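Local coordinates for protein quinone oxidoreductase (Thermus thermophilus, PDB 1IZ0) that probably catalyses the NADPH-dependent reduction of quinones, binding NADPH through a Rossmann-type nucleotide-binding domain, at residues V29-A34 / A82-V87; G126-V131 / G189-L194. All coordinates share one frame; numbering follows the deposited sequence.

Interaction 1: V29-A34 / A82-V87; sequences VLRVEA and AERVAV
Val32 and Val85 lean together on the buried face of an antiparallel strand pair, CG2 of Val32 meeting CG2 of Val85 at 3.2 Å, tighter than usual for two methyls. Beside them Leu30 reaches along the same face, its CD2 lying 4.3 Å from CG2 of Val87, and strand 62-67 covers Leu30 through Val63 and Val67. The other face carries Val29, Arg31 and Arg84. Val29 and Arg84 cross at about a right angle: with CG1 anti to the backbone N (chi1 -177°), Val29 sets that methyl 3.7 Å from CB of Arg84. The Arg84 chain runs extended from CG to NE, and its NH1 comes obliquely to within 3.5 Å of CB of Arg31, whose chain bends at chi3. Leu30 and Val85 pair through Leu30 N to Val85 O (3.0 Å) and Val85 N to Leu30 O. Val32 N binds Glu83 O from 41° out of the carbonyl plane, and a water donates to Glu83 O and Val32 O. Branched aliphatics thus suit the inner face of this GroES-like domain. On the solvent-accessible face Arg31 NE and Arg84 NH2 stay 5.0 Å apart, Arg84 NE pairs weakly with Glu20, and the Arg31 guanidinium leads away, probably softening repulsion.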
loop_
_atom_site.group_PDB
_atom_site.type_symbol
_atom_site.label_atom_id
_atom_site.label_comp_id
_atom_site.label_asym_id
_atom_site.label_seq_id
_atom_site.Cartn_x
_atom_site.Cartn_y
_atom_site.Cartn_z
ATOM N N VAL A 29 9.374 -4.657 22.442
ATOM C CA VAL A 29 9.891 -5.633 21.499
ATOM C C VAL A 29 8.730 -6.543 21.126
ATOM O O VAL A 29 8.189 -7.241 21.982
ATOM C CB VAL A 29 11.013 -6.486 22.129
ATOM C CG1 VAL A 29 11.584 -7.439 21.086
ATOM C CG2 VAL A 29 12.110 -5.580 22.687
ATOM N N LEU A 30 8.318 -6.525 19.864
ATOM C CA LEU A 30 7.223 -7.394 19.478
ATOM C C LEU A 30 7.755 -8.607 18.744
ATOM O O LEU A 30 8.680 -8.499 17.933
ATOM C CB LEU A 30 6.191 -6.643 18.619
ATOM C CG LEU A 30 6.268 -6.361 17.117
ATOM C CD1 LEU A 30 6.179 -7.648 16.303
ATOM C CD2 LEU A 30 5.087 -5.459 16.750
ATOM N N ARG A 31 7.198 -9.770 19.070
ATOM C CA ARG A 31 7.592 -10.997 18.407
ATOM C C ARG A 31 6.754 -11.047 17.142
ATOM O O ARG A 31 5.522 -11.062 17.196
ATOM C CB ARG A 31 7.333 -12.225 19.294
ATOM C CG ARG A 31 6.008 -12.236 20.017
ATOM C CD ARG A 31 5.863 -13.509 20.862
ATOM N NE ARG A 31 5.652 -14.690 20.028
ATOM C CZ ARG A 31 4.538 -14.923 19.341
ATOM N NH1 ARG A 31 3.534 -14.059 19.396
ATOM N NH2 ARG A 31 4.426 -16.011 18.592
ATOM N N VAL A 32 7.448 -11.053 16.010
ATOM C CA VAL A 32 6.847 -11.058 14.686
ATOM C C VAL A 32 6.084 -12.325 14.279
ATOM O O VAL A 32 6.557 -13.452 14.466
ATOM C CB VAL A 32 7.938 -10.768 13.627
ATOM C CG1 VAL A 32 7.319 -10.585 12.254
ATOM C CG2 VAL A 32 8.723 -9.523 14.030
ATOM N N GLU A 33 4.895 -12.122 13.716
ATOM C CA GLU A 33 4.061 -13.219 13.240
ATOM C C GLU A 33 3.955 -13.163 11.718
ATOM O O GLU A 33 3.975 -14.193 11.046
ATOM C CB GLU A 33 2.660 -13.134 13.849
ATOM C CG GLU A 33 2.603 -13.488 15.326
ATOM C CD GLU A 33 1.195 -13.396 15.882
ATOM O OE1 GLU A 33 0.635 -12.280 15.907
ATOM O OE2 GLU A 33 0.643 -14.440 16.285
ATOM N N ALA A 34 3.849 -11.953 11.177
ATOM C CA ALA A 34 3.730 -11.783 9.736
ATOM C C ALA A 34 4.370 -10.474 9.287
ATOM O O ALA A 34 4.498 -9.525 10.068
ATOM C CB ALA A 34 2.260 -11.820 9.323
ATOM N N ALA A 82 12.469 -10.518 10.774
ATOM C CA ALA A 82 13.221 -11.051 11.899
ATOM C C ALA A 82 12.227 -11.576 12.926
ATOM O O ALA A 82 11.034 -11.278 12.847
ATOM C CB ALA A 82 14.092 -9.959 12.511
ATOM N N GLU A 83 12.717 -12.348 13.890
ATOM C CA GLU A 83 11.857 -12.912 14.925
ATOM C C GLU A 83 11.317 -11.873 15.892
ATOM O O GLU A 83 10.207 -12.021 16.403
ATOM C CB GLU A 83 12.605 -13.992 15.710
ATOM C CG GLU A 83 12.682 -15.312 14.983
ATOM C CD GLU A 83 13.353 -16.382 15.810
ATOM O OE1 GLU A 83 14.580 -16.281 16.032
ATOM O OE2 GLU A 83 12.650 -17.320 16.244
ATOM N N ARG A 84 12.100 -10.831 16.147
ATOM C CA ARG A 84 11.687 -9.775 17.061
ATOM C C ARG A 84 12.169 -8.422 16.560
ATOM O O ARG A 84 13.229 -8.330 15.935
ATOM C CB ARG A 84 12.242 -10.041 18.468
ATOM C CG ARG A 84 11.627 -11.263 19.142
ATOM C CD ARG A 84 12.371 -11.660 20.405
ATOM N NE ARG A 84 11.820 -12.882 20.994
ATOM C CZ ARG A 84 10.631 -12.963 21.592
ATOM N NH1 ARG A 84 9.857 -11.889 21.687
ATOM N NH2 ARG A 84 10.210 -14.120 22.092
ATOM N N VAL A 85 11.381 -7.381 16.832
ATOM C CA VAL A 85 11.715 -6.022 16.419
ATOM C C VAL A 85 11.330 -5.035 17.508
ATOM O O VAL A 85 10.264 -5.163 18.112
ATOM C CB VAL A 85 10.942 -5.590 15.152
ATOM C CG1 VAL A 85 11.823 -4.715 14.289
ATOM C CG2 VAL A 85 10.452 -6.797 14.400
ATOM N N ALA A 86 12.189 -4.049 17.752
ATOM C CA ALA A 86 11.903 -3.029 18.755
ATOM C C ALA A 86 11.030 -1.992 18.063
ATOM O O ALA A 86 11.337 -1.555 16.952
ATOM C CB ALA A 86 13.198 -2.386 19.251
ATOM N N VAL A 87 9.940 -1.598 18.712
ATOM C CA VAL A 87 9.022 -0.636 18.117
ATOM C C VAL A 87 8.554 0.427 19.110
ATOM O O VAL A 87 8.236 0.121 20.252
ATOM C CB VAL A 87 7.768 -1.362 17.551
ATOM C CG1 VAL A 87 6.848 -0.367 16.858
ATOM C CG2 VAL A 87 8.190 -2.463 16.596
HETATM O O HOH W 1 8.680 -14.298 15.900
#

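Interaction 2: G126-V131 / G189-L194; sequences GEKVLV and GLDLVL
Asp191 and Lys128 lock the entrance to a parallel strand pair. The Asp191 carboxylate takes the backbone N of Lys128 on the anti lone pair of OD2, at 2.8 Å and nearly straight (175°), while Lys128 O accepts a straighter bond from Leu192 N and a bent one from Asp191 N. Bent at chi3 (-82°), the lysine chain curls past this carboxylate and delivers NZ to Gly189 O at 2.7 Å; NZ also binds Trp187 O, tying down the turn ahead of the strand. Gly189 suits that turn because its positive phi (87°) leaves a side chain little room beside the preceding carbonyl. Further in, Leu130 N bonds to Leu192 O and Leu194 N to Leu130 O. On one face Leu190 CD1 presses on Leu130 CB at 3.2 Å, and Leu130 lies alongside Val193. On the other, Val129 CG2 rests against Leu192 CB at 3.9 Å; Ala146 of helix 137-148 touches Val129, and Ala142 touches Val131 and Leu194. OE2 of Glu127 is 4.2 Å from OD1 of Asp191; that same OE2 forms a salt bridge with Arg213, probably easing the repulsion. Charged groups thus gather where the strands begin, while aliphatic side chains line both faces of the Rossmann-type sheet.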
loop_
_atom_site.group_PDB
_atom_site.type_symbol
_atom_site.label_atom_id
_atom_site.label_comp_id
_atom_site.label_asym_id
_atom_site.label_seq_id
_atom_site.Cartn_x
_atom_site.Cartn_y
_atom_site.Cartn_z
ATOM N N GLY A 126 -19.817 10.631 -4.206
ATOM C CA GLY A 126 -20.337 10.703 -5.560
ATOM C C GLY A 126 -19.297 10.976 -6.642
ATOM O O GLY A 126 -19.596 10.851 -7.827
ATOM N N GLU A 127 -18.080 11.351 -6.262
ATOM C CA GLU A 127 -17.053 11.610 -7.268
ATOM C C GLU A 127 -16.549 10.324 -7.937
ATOM O O GLU A 127 -16.551 9.237 -7.335
ATOM C CB GLU A 127 -15.885 12.407 -6.655
ATOM C CG GLU A 127 -16.284 13.850 -6.299
ATOM C CD GLU A 127 -15.097 14.801 -6.129
ATOM O OE1 GLU A 127 -14.247 14.566 -5.247
ATOM O OE2 GLU A 127 -15.024 15.798 -6.881
ATOM N N LYS A 128 -16.124 10.465 -9.191
ATOM C CA LYS A 128 -15.633 9.356 -10.006
ATOM C C LYS A 128 -14.119 9.182 -9.882
ATOM O O LYS A 128 -13.353 10.108 -10.162
ATOM C CB LYS A 128 -16.015 9.606 -11.465
ATOM C CG LYS A 128 -17.524 9.703 -11.687
ATOM C CD LYS A 128 -17.878 10.291 -13.055
ATOM C CE LYS A 128 -17.823 11.821 -13.054
ATOM N NZ LYS A 128 -17.996 12.385 -14.433
ATOM N N VAL A 129 -13.685 7.984 -9.484
ATOM C CA VAL A 129 -12.262 7.729 -9.303
ATOM C C VAL A 129 -11.752 6.496 -10.039
ATOM O O VAL A 129 -12.366 5.429 -10.006
ATOM C CB VAL A 129 -11.919 7.591 -7.795
ATOM C CG1 VAL A 129 -12.743 6.462 -7.172
ATOM C CG2 VAL A 129 -10.435 7.334 -7.613
ATOM N N LEU A 130 -10.621 6.656 -10.708
ATOM C CA LEU A 130 -10.011 5.555 -11.434
ATOM C C LEU A 130 -8.938 4.926 -10.546
ATOM O O LEU A 130 -8.068 5.626 -10.022
ATOM C CB LEU A 130 -9.393 6.073 -12.737
ATOM C CG LEU A 130 -8.597 5.154 -13.674
ATOM C CD1 LEU A 130 -7.193 5.009 -13.155
ATOM C CD2 LEU A 130 -9.278 3.798 -13.810
ATOM N N VAL A 131 -9.021 3.614 -10.353
ATOM C CA VAL A 131 -8.038 2.889 -9.555
ATOM C C VAL A 131 -7.310 1.925 -10.487
ATOM O O VAL A 131 -7.943 1.089 -11.134
ATOM C CB VAL A 131 -8.700 2.073 -8.424
ATOM C CG1 VAL A 131 -7.641 1.249 -7.681
ATOM C CG2 VAL A 131 -9.412 3.010 -7.460
ATOM N N GLY A 189 -15.849 11.548 -17.953
ATOM C CA GLY A 189 -14.567 11.978 -17.421
ATOM C C GLY A 189 -14.479 11.692 -15.932
ATOM O O GLY A 189 -15.497 11.629 -15.232
ATOM N N LEU A 190 -13.261 11.528 -15.434
ATOM C CA LEU A 190 -13.067 11.233 -14.028
ATOM C C LEU A 190 -12.718 12.464 -13.201
ATOM O O LEU A 190 -12.142 13.432 -13.709
ATOM C CB LEU A 190 -11.966 10.183 -13.879
ATOM C CG LEU A 190 -12.216 8.929 -14.718
ATOM C CD1 LEU A 190 -10.984 8.059 -14.713
ATOM C CD2 LEU A 190 -13.422 8.177 -14.165
ATOM N N ASP A 191 -13.087 12.411 -11.926
ATOM C CA ASP A 191 -12.811 13.481 -10.978
ATOM C C ASP A 191 -11.431 13.235 -10.369
ATOM O O ASP A 191 -10.682 14.174 -10.099
ATOM C CB ASP A 191 -13.864 13.486 -9.857
ATOM C CG ASP A 191 -15.252 13.853 -10.359
ATOM O OD1 ASP A 191 -15.390 14.946 -10.942
ATOM O OD2 ASP A 191 -16.204 13.056 -10.173
ATOM N N LEU A 192 -11.107 11.961 -10.162
ATOM C CA LEU A 192 -9.836 11.564 -9.571
ATOM C C LEU A 192 -9.195 10.351 -10.240
ATOM O O LEU A 192 -9.874 9.470 -10.770
ATOM C CB LEU A 192 -10.013 11.220 -8.085
ATOM C CG LEU A 192 -10.446 12.262 -7.056
ATOM C CD1 LEU A 192 -11.948 12.400 -7.058
ATOM C CD2 LEU A 192 -9.993 11.814 -5.679
ATOM N N VAL A 193 -7.872 10.313 -10.192
ATOM C CA VAL A 193 -7.115 9.201 -10.731
ATOM C C VAL A 193 -5.993 8.895 -9.741
ATOM O O VAL A 193 -5.265 9.800 -9.330
ATOM C CB VAL A 193 -6.482 9.537 -12.100
ATOM C CG1 VAL A 193 -5.548 8.403 -12.524
ATOM C CG2 VAL A 193 -7.573 9.743 -13.152
ATOM N N LEU A 194 -5.891 7.635 -9.323
ATOM C CA LEU A 194 -4.828 7.218 -8.413
ATOM C C LEU A 194 -3.826 6.554 -9.334
ATOM O O LEU A 194 -4.013 5.414 -9.750
ATOM C CB LEU A 194 -5.345 6.223 -7.367
ATOM C CG LEU A 194 -6.385 6.759 -6.373
ATOM C CD1 LEU A 194 -6.749 5.670 -5.358
ATOM C CD2 LEU A 194 -5.834 7.978 -5.651
#

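The two contacts flank the middle of the molecule from opposite sides, their own centres 38 Å apart and their nearest atoms about 24 Å apart. Interaction 1 joins antiparallel strands of the GroES-like part, away from the known NADPH-binding residues. Interaction 2 joins the central pair of the six-stranded parallel sheet, where strand order 3-2-1-4-5-6 is that of a Rossmann fold. Only interaction 2 approaches the cofactor site: the side chain of Leu194 is about 4 Å from that of Ile217 and that of Leu130 about 7 Å from that of Tyr177, both NADPH-binding residues, although no NADPH is bound here. In sequence, 29-34/82-87 is complete before 126-131/189-194 begins.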